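Local coordinates for putative aldehyde dehydrogenase (PDB 4YWE), which probably oxidises aldehydes to carboxylic acids with NAD or NADP as electron acceptor, as other members of the aldehyde dehydrogenase family do, at residues Q338-W341 / D342-D346; H383-Q387 / E388-G392; G67-S70 / A71-G75. All blocks are in the same frame, centred on the assembly; numbering follows the deposited sequence.

Contact 3 comes first along the chain, at the start of helix 71-87; contact 1 follows on helix 334-349, and contact 2 on the short helix 384-387 and the loop leading into strand 394-400. Contacts 1 and 2 are neighbours, their centres about 10 Å apart, and they touch where Phe343 packs against Arg384 and Val390. Contact 1 lies on the helix between strands 318-319 and 354-360, and contact 2 leads into strand 394-400, all three strands belonging to one mixed sheet. Contact 3 lies on the opposite side of the chain's centre, about 50 Å from contact 1 and 45 Å from contact 2 between centres. There it meets two other subunits, whereas the paired contacts stay within their own subunit.

Contact 1. Residues Q338-W341 / D342-D346; sequences QRVW and DFLSD
Arg339 and Phe343, one helical turn apart on helix 334-349, lie side by side and point the same way. One ring carbon, CE2, touches the arginine from CG to the guanidinium: CE2 of Phe343 is 4.0 Å from NE of Arg339 and sits over one face of the guanidinium, offset toward its rim. The two planes stand 73° apart, so the aromatic edge, not its face, is turned to the guanidinium. Arg339 reaches this position with CG anti to the backbone N (chi1 176°) and a chain extended as far as NE, a length that suits arginine to running beside a ring. On the next flank, CG1 of Val340 approaches CD1 of Leu344 at 4.1 Å, a branched apolar pair, both touching Val394 of strand 394-400.

Behind these side chains stand the i to i+4 hydrogen bonds of the alpha-helix. Leu344 N gives a bond to Val340 O at 3.1 Å and 165°, and Phe343 N binds Arg339 O at 3.3 Å. That same Arg339 oxygen lies 3.1 Å from CD2 of Phe343, at the edge of the ring and near its plane. Trp341 O accepts from Ser345 N at 2.9 Å, on the more exposed flank.

The helix links strands 318-319 and 354-360 in a beta-alpha-beta unit and carries Asp346, a calcium ligand in a structure of this protein, though this chain binds no ion there. Farther out, NH2 of Arg339 gives a weak hydrogen bond to Glu389 O. Phe343 is used in two ways: its edge meets Arg339 by van der Waals contact, while its pi system makes a cation-pi contact with Arg384, probably easing that buried charge.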
ATOM      1  N   GLN A 338     -32.359  29.590  18.953  1.00 22.58           N
ATOM      2  CA  GLN A 338     -32.304  31.035  18.765  1.00 24.09           C
ATOM      3  C   GLN A 338     -31.354  31.394  17.626  1.00 25.03           C
ATOM      4  O   GLN A 338     -31.588  32.348  16.886  1.00 25.90           O
ATOM      5  CB  GLN A 338     -31.869  31.729  20.059  1.00 25.00           C
ATOM      6  CG  GLN A 338     -31.835  33.247  19.977  1.00 29.40           C
ATOM      7  CD  GLN A 338     -33.214  33.855  19.802  1.00 34.54           C
ATOM      8  OE1 GLN A 338     -33.444  34.645  18.887  1.00 37.12           O
ATOM      9  NE2 GLN A 338     -34.137  33.494  20.685  1.00 36.81           N
ATOM     10  N   ARG A 339     -30.282  30.620  17.491  1.00 28.12           N
ATOM     11  CA  ARG A 339     -29.299  30.847  16.438  1.00 29.00           C
ATOM     12  C   ARG A 339     -29.915  30.640  15.058  1.00 25.27           C
ATOM     13  O   ARG A 339     -29.644  31.400  14.128  1.00 23.52           O
ATOM     14  CB  ARG A 339     -28.092  29.925  16.623  1.00 32.39           C
ATOM     15  CG  ARG A 339     -27.066  30.019  15.507  1.00 36.95           C
ATOM     16  CD  ARG A 339     -25.869  29.125  15.772  1.00 41.25           C
ATOM     17  NE  ARG A 339     -24.905  29.175  14.676  1.00 43.11           N
ATOM     18  CZ  ARG A 339     -23.964  30.105  14.554  1.00 46.74           C
ATOM     19  NH1 ARG A 339     -23.856  31.066  15.460  1.00 47.55           N
ATOM     20  NH2 ARG A 339     -23.129  30.074  13.523  1.00 49.91           N
ATOM     21  N   VAL A 340     -30.747  29.611  14.932  1.00 23.95           N
ATOM     22  CA  VAL A 340     -31.444  29.335  13.682  1.00 23.10           C
ATOM     23  C   VAL A 340     -32.454  30.445  13.400  1.00 26.49           C
ATOM     24  O   VAL A 340     -32.611  30.879  12.258  1.00 30.16           O
ATOM     25  CB  VAL A 340     -32.134  27.956  13.719  1.00 20.26           C
ATOM     26  CG1 VAL A 340     -32.940  27.726  12.446  1.00 21.23           C
ATOM     27  CG2 VAL A 340     -31.105  26.853  13.908  1.00 16.57           C
ATOM     28  N   TRP A 341     -33.128  30.906  14.450  1.00 25.22           N
ATOM     29  CA  TRP A 341     -34.088  31.999  14.334  1.00 25.26           C
ATOM     30  C   TRP A 341     -33.434  33.264  13.788  1.00 23.83           C
ATOM     31  O   TRP A 341     -34.031  33.985  12.989  1.00 26.71           O
ATOM     32  CB  TRP A 341     -34.733  32.297  15.691  1.00 26.16           C
ATOM     33  CG  TRP A 341     -35.763  31.298  16.111  1.00 28.82           C
ATOM     34  CD1 TRP A 341     -36.353  30.347  15.330  1.00 28.02           C
ATOM     35  CD2 TRP A 341     -36.330  31.150  17.419  1.00 31.57           C
ATOM     36  NE1 TRP A 341     -37.252  29.617  16.070  1.00 28.67           N
ATOM     37  CE2 TRP A 341     -37.255  30.090  17.356  1.00 32.46           C
ATOM     38  CE3 TRP A 341     -36.142  31.811  18.637  1.00 32.66           C
ATOM     39  CZ2 TRP A 341     -37.994  29.677  18.463  1.00 35.26           C
ATOM     40  CZ3 TRP A 341     -36.875  31.399  19.736  1.00 35.33           C
ATOM     41  CH2 TRP A 341     -37.789  30.342  19.641  1.00 36.37           C
ATOM     42  N   ASP A 342     -32.208  33.529  14.226  1.00 24.53           N
ATOM     43  CA  ASP A 342     -31.489  34.728  13.810  1.00 25.08           C
ATOM     44  C   ASP A 342     -31.121  34.667  12.331  1.00 25.68           C
ATOM     45  O   ASP A 342     -31.159  35.681  11.634  1.00 28.37           O
ATOM     46  CB  ASP A 342     -30.235  34.926  14.661  1.00 26.11           C
ATOM     47  CG  ASP A 342     -30.560  35.199  16.118  1.00 26.41           C
ATOM     48  OD1 ASP A 342     -31.734  35.501  16.418  1.00 28.40           O
ATOM     49  OD2 ASP A 342     -29.643  35.116  16.960  1.00 26.51           O
ATOM     50  N   PHE A 343     -30.763  33.477  11.858  1.00 23.92           N
ATOM     51  CA  PHE A 343     -30.486  33.274  10.440  1.00 23.62           C
ATOM     52  C   PHE A 343     -31.730  33.538   9.598  1.00 24.80           C
ATOM     53  O   PHE A 343     -31.680  34.273   8.611  1.00 27.71           O
ATOM     54  CB  PHE A 343     -29.981  31.853  10.181  1.00 22.51           C
ATOM     55  CG  PHE A 343     -28.497  31.699  10.325  1.00 25.96           C
ATOM     56  CD1 PHE A 343     -27.650  32.036   9.283  1.00 27.92           C
ATOM     57  CD2 PHE A 343     -27.948  31.201  11.495  1.00 28.30           C
ATOM     58  CE1 PHE A 343     -26.281  31.889   9.408  1.00 27.28           C
ATOM     59  CE2 PHE A 343     -26.579  31.052  11.625  1.00 26.40           C
ATOM     60  CZ  PHE A 343     -25.746  31.395  10.580  1.00 26.56           C
ATOM     61  N   LEU A 344     -32.845  32.935  10.000  1.00 21.46           N
ATOM     62  CA  LEU A 344     -34.095  33.043   9.255  1.00 23.12           C
ATOM     63  C   LEU A 344     -34.658  34.461   9.280  1.00 23.17           C
ATOM     64  O   LEU A 344     -35.220  34.927   8.288  1.00 20.44           O
ATOM     65  CB  LEU A 344     -35.128  32.058   9.808  1.00 24.14           C
ATOM     66  CG  LEU A 344     -34.763  30.576   9.685  1.00 23.79           C
ATOM     67  CD1 LEU A 344     -35.850  29.696  10.283  1.00 23.76           C
ATOM     68  CD2 LEU A 344     -34.509  30.206   8.231  1.00 21.90           C
ATOM     69  N   SER A 345     -34.505  35.145  10.411  1.00 23.91           N
ATOM     70  CA  SER A 345     -35.013  36.506  10.549  1.00 28.63           C
ATOM     71  C   SER A 345     -34.188  37.489   9.724  1.00 27.28           C
ATOM     72  O   SER A 345     -34.733  38.412   9.119  1.00 30.20           O
ATOM     73  CB  SER A 345     -35.023  36.934  12.020  1.00 36.82           C
ATOM     74  OG  SER A 345     -33.710  36.983  12.549  1.00 41.35           O
ATOM     75  N   ASP A 346     -32.873  37.292   9.705  1.00 27.64           N
ATOM     76  CA  ASP A 346     -31.989  38.128   8.899  1.00 27.63           C
ATOM     77  C   ASP A 346     -32.278  37.948   7.415  1.00 25.44           C
ATOM     78  O   ASP A 346     -32.265  38.910   6.648  1.00 24.14           O
ATOM     79  CB  ASP A 346     -30.521  37.807   9.187  1.00 28.18           C
ATOM     80  CG  ASP A 346     -30.063  38.319  10.537  1.00 30.50           C
ATOM     81  OD1 ASP A 346     -30.679  39.275  11.052  1.00 31.84           O
ATOM     82  OD2 ASP A 346     -29.082  37.768  11.079  1.00 31.38           O
TER

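Contact 2. Residues H383-Q387 / E388-G392; sequences HRLAQ and EEVFG
Arg384 and Glu388 form a local salt bridge across the short, weakly bonded helical turn about 384-387 and into the loop before strand 394-400. OE1 of Glu388 lies 2.6 Å from NE of Arg384, but the N-H points poorly at it (124°), so as a hydrogen bond it is weak and charge attraction probably contributes much of the interaction. The guanidinium and carboxylate planes are 84° apart, nearly perpendicular, which excludes a flat two-pronged pairing. The arginine is extended from CG to NE; Glu388 turns its CG beside the backbone N and then runs straight, bringing its carboxylate across CG, CD and NE of Arg384.

The backbone ties the same two residues: Glu388 N donates to Arg384 O at 2.9 Å, an i to i+4 bond spanning the turn. At the other end His383 is the N-cap. Its ND1 accepts from Leu385 N at 3.0 Å, a straight bond of 168° although the donor is tilted from the imidazole plane. Histidine suits the place because one ring nitrogen can accept while the other donates; NE2 is hydrogen-bonded to Asp350. Asp350 and Asp346 are calcium ligands seen in a structure of this protein, with no ion on this chain here, and NH1 of Arg384 makes a long, weak ion pair with Asp346. Beneath the turn, CD1 of Leu385 meets CG2 of Val390 at 4.2 Å, a buried apolar contact.

Lys260 NZ binds both Leu385 O and Glu388 O, joining the turn to the loop beyond it. Val390 touches Phe343 of helix 334-349, while Leu385 packs on Ala347 of that helix and on Val394 of strand 394-400. The turn thus lies against both helix 334-349 and strand 394-400, with Leu385 reaching each of them.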
ATOM      1  N   HIS A 383     -24.329  36.168   0.735  1.00 24.04           N
ATOM      2  CA  HIS A 383     -25.142  36.370   1.928  1.00 23.00           C
ATOM      3  C   HIS A 383     -24.725  35.393   3.026  1.00 21.27           C
ATOM      4  O   HIS A 383     -24.271  34.284   2.742  1.00 16.34           O
ATOM      5  CB  HIS A 383     -26.631  36.211   1.605  1.00 22.94           C
ATOM      6  CG  HIS A 383     -27.538  36.678   2.701  1.00 22.44           C
ATOM      7  ND1 HIS A 383     -27.952  35.855   3.727  1.00 17.95           N
ATOM      8  CD2 HIS A 383     -28.106  37.885   2.936  1.00 22.01           C
ATOM      9  CE1 HIS A 383     -28.738  36.532   4.544  1.00 20.88           C
ATOM     10  NE2 HIS A 383     -28.848  37.766   4.086  1.00 24.03           N
ATOM     11  N   ARG A 384     -24.883  35.818   4.278  1.00 20.31           N
ATOM     12  CA  ARG A 384     -24.493  35.017   5.437  1.00 20.83           C
ATOM     13  C   ARG A 384     -25.187  33.654   5.459  1.00 21.42           C
ATOM     14  O   ARG A 384     -24.626  32.668   5.937  1.00 21.79           O
ATOM     15  CB  ARG A 384     -24.794  35.787   6.728  1.00 23.44           C
ATOM     16  CG  ARG A 384     -24.564  35.001   8.010  1.00 23.58           C
ATOM     17  CD  ARG A 384     -24.637  35.901   9.233  1.00 26.85           C
ATOM     18  NE  ARG A 384     -24.338  35.175  10.465  1.00 32.68           N
ATOM     19  CZ  ARG A 384     -25.257  34.641  11.262  1.00 39.70           C
ATOM     20  NH1 ARG A 384     -26.544  34.750  10.963  1.00 40.80           N
ATOM     21  NH2 ARG A 384     -24.889  33.996  12.361  1.00 42.27           N
ATOM     22  N   LEU A 385     -26.405  33.602   4.927  1.00 19.96           N
ATOM     23  CA  LEU A 385     -27.164  32.357   4.869  1.00 21.07           C
ATOM     24  C   LEU A 385     -26.458  31.309   4.011  1.00 20.04           C
ATOM     25  O   LEU A 385     -26.563  30.111   4.270  1.00 20.27           O
ATOM     26  CB  LEU A 385     -28.573  32.616   4.327  1.00 21.76           C
ATOM     27  CG  LEU A 385     -29.532  31.423   4.315  1.00 21.95           C
ATOM     28  CD1 LEU A 385     -29.807  30.943   5.732  1.00 22.21           C
ATOM     29  CD2 LEU A 385     -30.828  31.770   3.601  1.00 17.33           C
ATOM     30  N   ALA A 386     -25.733  31.767   2.994  1.00 20.49           N
ATOM     31  CA  ALA A 386     -25.066  30.862   2.062  1.00 20.91           C
ATOM     32  C   ALA A 386     -23.570  30.744   2.344  1.00 20.51           C
ATOM     33  O   ALA A 386     -22.855  30.035   1.636  1.00 19.51           O
ATOM     34  CB  ALA A 386     -25.294  31.324   0.629  1.00 21.48           C
ATOM     35  N   GLN A 387     -23.102  31.434   3.378  1.00 22.12           N
ATOM     36  CA  GLN A 387     -21.679  31.455   3.701  1.00 22.48           C
ATOM     37  C   GLN A 387     -21.374  30.808   5.050  1.00 23.98           C
ATOM     38  O   GLN A 387     -20.349  30.146   5.208  1.00 24.04           O
ATOM     39  CB  GLN A 387     -21.155  32.895   3.685  1.00 23.27           C
ATOM     40  CG  GLN A 387     -20.986  33.479   2.290  1.00 22.61           C
ATOM     41  CD  GLN A 387     -19.777  32.914   1.566  1.00 19.69           C
ATOM     42  OE1 GLN A 387     -18.794  32.520   2.194  1.00 17.59           O
ATOM     43  NE2 GLN A 387     -19.845  32.870   0.242  1.00 15.33           N
ATOM     44  N   GLU A 388     -22.264  31.001   6.019  1.00 25.54           N
ATOM     45  CA  GLU A 388     -22.032  30.502   7.373  1.00 22.50           C
ATOM     46  C   GLU A 388     -22.908  29.296   7.698  1.00 20.69           C
ATOM     47  O   GLU A 388     -24.018  29.161   7.182  1.00 20.98           O
ATOM     48  CB  GLU A 388     -22.270  31.613   8.398  1.00 24.41           C
ATOM     49  CG  GLU A 388     -21.359  32.819   8.218  1.00 33.68           C
ATOM     50  CD  GLU A 388     -21.555  33.869   9.295  1.00 40.58           C
ATOM     51  OE1 GLU A 388     -22.316  33.610  10.251  1.00 44.00           O
ATOM     52  OE2 GLU A 388     -20.947  34.955   9.185  1.00 42.28           O
ATOM     53  N   GLU A 389     -22.398  28.422   8.562  1.00 17.02           N
ATOM     54  CA  GLU A 389     -23.120  27.219   8.956  1.00 17.26           C
ATOM     55  C   GLU A 389     -24.271  27.555   9.897  1.00 18.43           C
ATOM     56  O   GLU A 389     -24.084  28.230  10.907  1.00 21.79           O
ATOM     57  CB  GLU A 389     -22.172  26.216   9.621  1.00 15.82           C
ATOM     58  CG  GLU A 389     -22.820  24.880   9.951  1.00 16.91           C
ATOM     59  CD  GLU A 389     -21.824  23.858  10.467  1.00 21.88           C
ATOM     60  OE1 GLU A 389     -21.128  24.150  11.463  1.00 23.61           O
ATOM     61  OE2 GLU A 389     -21.736  22.761   9.874  1.00 19.70           O
ATOM     62  N   VAL A 390     -25.463  27.077   9.557  1.00 21.64           N
ATOM     63  CA  VAL A 390     -26.654  27.345  10.353  1.00 20.73           C
ATOM     64  C   VAL A 390     -26.811  26.295  11.449  1.00 22.22           C
ATOM     65  O   VAL A 390     -27.211  26.611  12.571  1.00 21.29           O
ATOM     66  CB  VAL A 390     -27.908  27.394   9.460  1.00 17.64           C
ATOM     67  CG1 VAL A 390     -29.160  27.624  10.296  1.00 16.74           C
ATOM     68  CG2 VAL A 390     -27.758  28.475   8.403  1.00 16.09           C
ATOM     69  N   PHE A 391     -26.473  25.053  11.113  1.00 21.49           N
ATOM     70  CA  PHE A 391     -26.700  23.899  11.982  1.00 20.53           C
ATOM     71  C   PHE A 391     -28.180  23.794  12.332  1.00 21.46           C
ATOM     72  O   PHE A 391     -28.553  23.552  13.480  1.00 18.05           O
ATOM     73  CB  PHE A 391     -25.841  23.977  13.246  1.00 17.73           C
ATOM     74  CG  PHE A 391     -25.028  22.740  13.494  1.00 15.35           C
ATOM     75  CD1 PHE A 391     -24.054  22.347  12.590  1.00 17.26           C
ATOM     76  CD2 PHE A 391     -25.234  21.970  14.625  1.00 15.37           C
ATOM     77  CE1 PHE A 391     -23.302  21.208  12.809  1.00 18.54           C
ATOM     78  CE2 PHE A 391     -24.484  20.828  14.850  1.00 15.30           C
ATOM     79  CZ  PHE A 391     -23.517  20.447  13.940  1.00 16.43           C
ATOM     80  N   GLY A 392     -29.013  23.994  11.317  1.00 22.78           N
ATOM     81  CA  GLY A 392     -30.449  23.828  11.433  1.00 22.77           C
ATOM     82  C   GLY A 392     -30.993  23.244  10.145  1.00 26.43           C
ATOM     83  O   GLY A 392     -30.250  23.083   9.175  1.00 27.88           O
TER

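Contact 3. Residues G67-S70 / A71-G75; sequences GAAS and AAERG
Ser70 and Glu73 bind each other reciprocally at the start of helix 71-87, and this exchange is the close-fitting part of the contact. Ser70 N donates to OE1 of Glu73 at 2.9 Å and 162°, meeting the oxygen from above the carboxylate plane, 39° out of it. In return Glu73 N donates to OG of Ser70, a longer bond of 3.3 Å. The hydroxyl faces the helix start because chi1 of Ser70 is 69°, which sets OG between the backbone N and the carbonyl carbon; it also rests 3.2 Å from CG of Glu73. Ala69 closes in beside the cap, its small CB 3.7 Å from OE1 of Glu73.

These two bonds make a capping box, with Ser70 as the N-cap. A short hydroxyl-bearing residue suits that place, and glutamate three residues later is long enough to reach back to the N-cap amide. Its negative charge would also be favoured near the positive end of the helix dipole. The first full turn follows at once, Arg74 N bonding to Ser70 O at 3.0 Å.

Toward solvent the fit is looser. A water donates to both Ala68 O, at 3.1 Å, and OE1 of Glu73, at 2.7 Å, so the carboxylate oxygen is shared between the cap amide and a water bridge to the preceding turn.

A separate side faces protein. There Arg74, bent at chi3, carries its guanidinium over CA of Ala71, and its NH2 donates to Ala173 O. Ser70 and Ala71 pack on Tyr135 and Pro134 of a second subunit, and Ala72 on Arg116 of a third.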
ATOM      1  N   GLY A  67      -1.651  -2.234  26.335  1.00 20.06           N
ATOM      2  CA  GLY A  67      -0.498  -2.092  25.466  1.00 17.39           C
ATOM      3  C   GLY A  67       0.231  -3.398  25.223  1.00 20.41           C
ATOM      4  O   GLY A  67       0.913  -3.562  24.211  1.00 23.11           O
ATOM      5  N   ALA A  68       0.088  -4.332  26.157  1.00 16.73           N
ATOM      6  CA  ALA A  68       0.704  -5.647  26.025  1.00 20.51           C
ATOM      7  C   ALA A  68      -0.074  -6.509  25.037  1.00 21.79           C
ATOM      8  O   ALA A  68       0.444  -7.495  24.516  1.00 23.58           O
ATOM      9  CB  ALA A  68       0.788  -6.336  27.380  1.00 18.13           C
ATOM     10  N   ALA A  69      -1.321  -6.126  24.784  1.00 23.04           N
ATOM     11  CA  ALA A  69      -2.185  -6.872  23.877  1.00 22.42           C
ATOM     12  C   ALA A  69      -1.719  -6.742  22.430  1.00 23.45           C
ATOM     13  O   ALA A  69      -1.316  -5.665  21.988  1.00 23.30           O
ATOM     14  CB  ALA A  69      -3.625  -6.399  24.011  1.00 19.82           C
ATOM     15  N   SER A  70      -1.774  -7.850  21.697  1.00 21.80           N
ATOM     16  CA  SER A  70      -1.436  -7.844  20.281  1.00 18.27           C
ATOM     17  C   SER A  70      -2.557  -7.192  19.487  1.00 14.85           C
ATOM     18  O   SER A  70      -3.651  -6.974  20.010  1.00 16.61           O
ATOM     19  CB  SER A  70      -1.185  -9.265  19.773  1.00 16.86           C
ATOM     20  OG  SER A  70      -2.388 -10.012  19.749  1.00 14.59           O
ATOM     21  N   ALA A  71      -2.285  -6.889  18.223  1.00 13.77           N
ATOM     22  CA  ALA A  71      -3.276  -6.268  17.354  1.00 13.12           C
ATOM     23  C   ALA A  71      -4.510  -7.155  17.201  1.00 14.46           C
ATOM     24  O   ALA A  71      -5.642  -6.687  17.331  1.00 16.11           O
ATOM     25  CB  ALA A  71      -2.670  -5.964  15.999  1.00 12.49           C
ATOM     26  N   ALA A  72      -4.279  -8.436  16.933  1.00 13.44           N
ATOM     27  CA  ALA A  72      -5.362  -9.397  16.761  1.00 13.79           C
ATOM     28  C   ALA A  72      -6.206  -9.509  18.029  1.00 17.49           C
ATOM     29  O   ALA A  72      -7.426  -9.661  17.962  1.00 21.59           O
ATOM     30  CB  ALA A  72      -4.805 -10.756  16.371  1.00 15.75           C
ATOM     31  N   GLU A  73      -5.552  -9.426  19.183  1.00 16.73           N
ATOM     32  CA  GLU A  73      -6.253  -9.478  20.461  1.00 20.51           C
ATOM     33  C   GLU A  73      -7.130  -8.245  20.653  1.00 17.81           C
ATOM     34  O   GLU A  73      -8.240  -8.342  21.178  1.00 18.88           O
ATOM     35  CB  GLU A  73      -5.258  -9.608  21.617  1.00 27.86           C
ATOM     36  CG  GLU A  73      -4.673 -11.005  21.769  1.00 34.95           C
ATOM     37  CD  GLU A  73      -3.524 -11.061  22.760  1.00 38.56           C
ATOM     38  OE1 GLU A  73      -3.003  -9.990  23.138  1.00 37.16           O
ATOM     39  OE2 GLU A  73      -3.141 -12.181  23.161  1.00 41.20           O
ATOM     40  N   ARG A  74      -6.631  -7.089  20.226  1.00 16.30           N
ATOM     41  CA  ARG A  74      -7.409  -5.858  20.297  1.00 15.30           C
ATOM     42  C   ARG A  74      -8.617  -5.940  19.373  1.00 18.15           C
ATOM     43  O   ARG A  74      -9.697  -5.450  19.703  1.00 13.82           O
ATOM     44  CB  ARG A  74      -6.552  -4.643  19.929  1.00 13.31           C
ATOM     45  CG  ARG A  74      -5.391  -4.383  20.866  1.00 14.02           C
ATOM     46  CD  ARG A  74      -4.868  -2.964  20.698  1.00 13.05           C
ATOM     47  NE  ARG A  74      -4.529  -2.664  19.310  1.00 12.93           N
ATOM     48  CZ  ARG A  74      -3.327  -2.855  18.776  1.00 14.24           C
ATOM     49  NH1 ARG A  74      -2.343  -3.347  19.516  1.00 12.72           N
ATOM     50  NH2 ARG A  74      -3.107  -2.551  17.504  1.00 14.04           N
ATOM     51  N   GLY A  75      -8.422  -6.562  18.216  1.00 18.68           N
ATOM     52  CA  GLY A  75      -9.486  -6.726  17.243  1.00 15.39           C
ATOM     53  C   GLY A  75     -10.663  -7.517  17.778  1.00 19.32           C
ATOM     54  O   GLY A  75     -11.815  -7.119  17.605  1.00 19.63           O
TER
HETATM   55  O   HOH W   1      -0.352 -10.373  23.725  1.00 27.30           O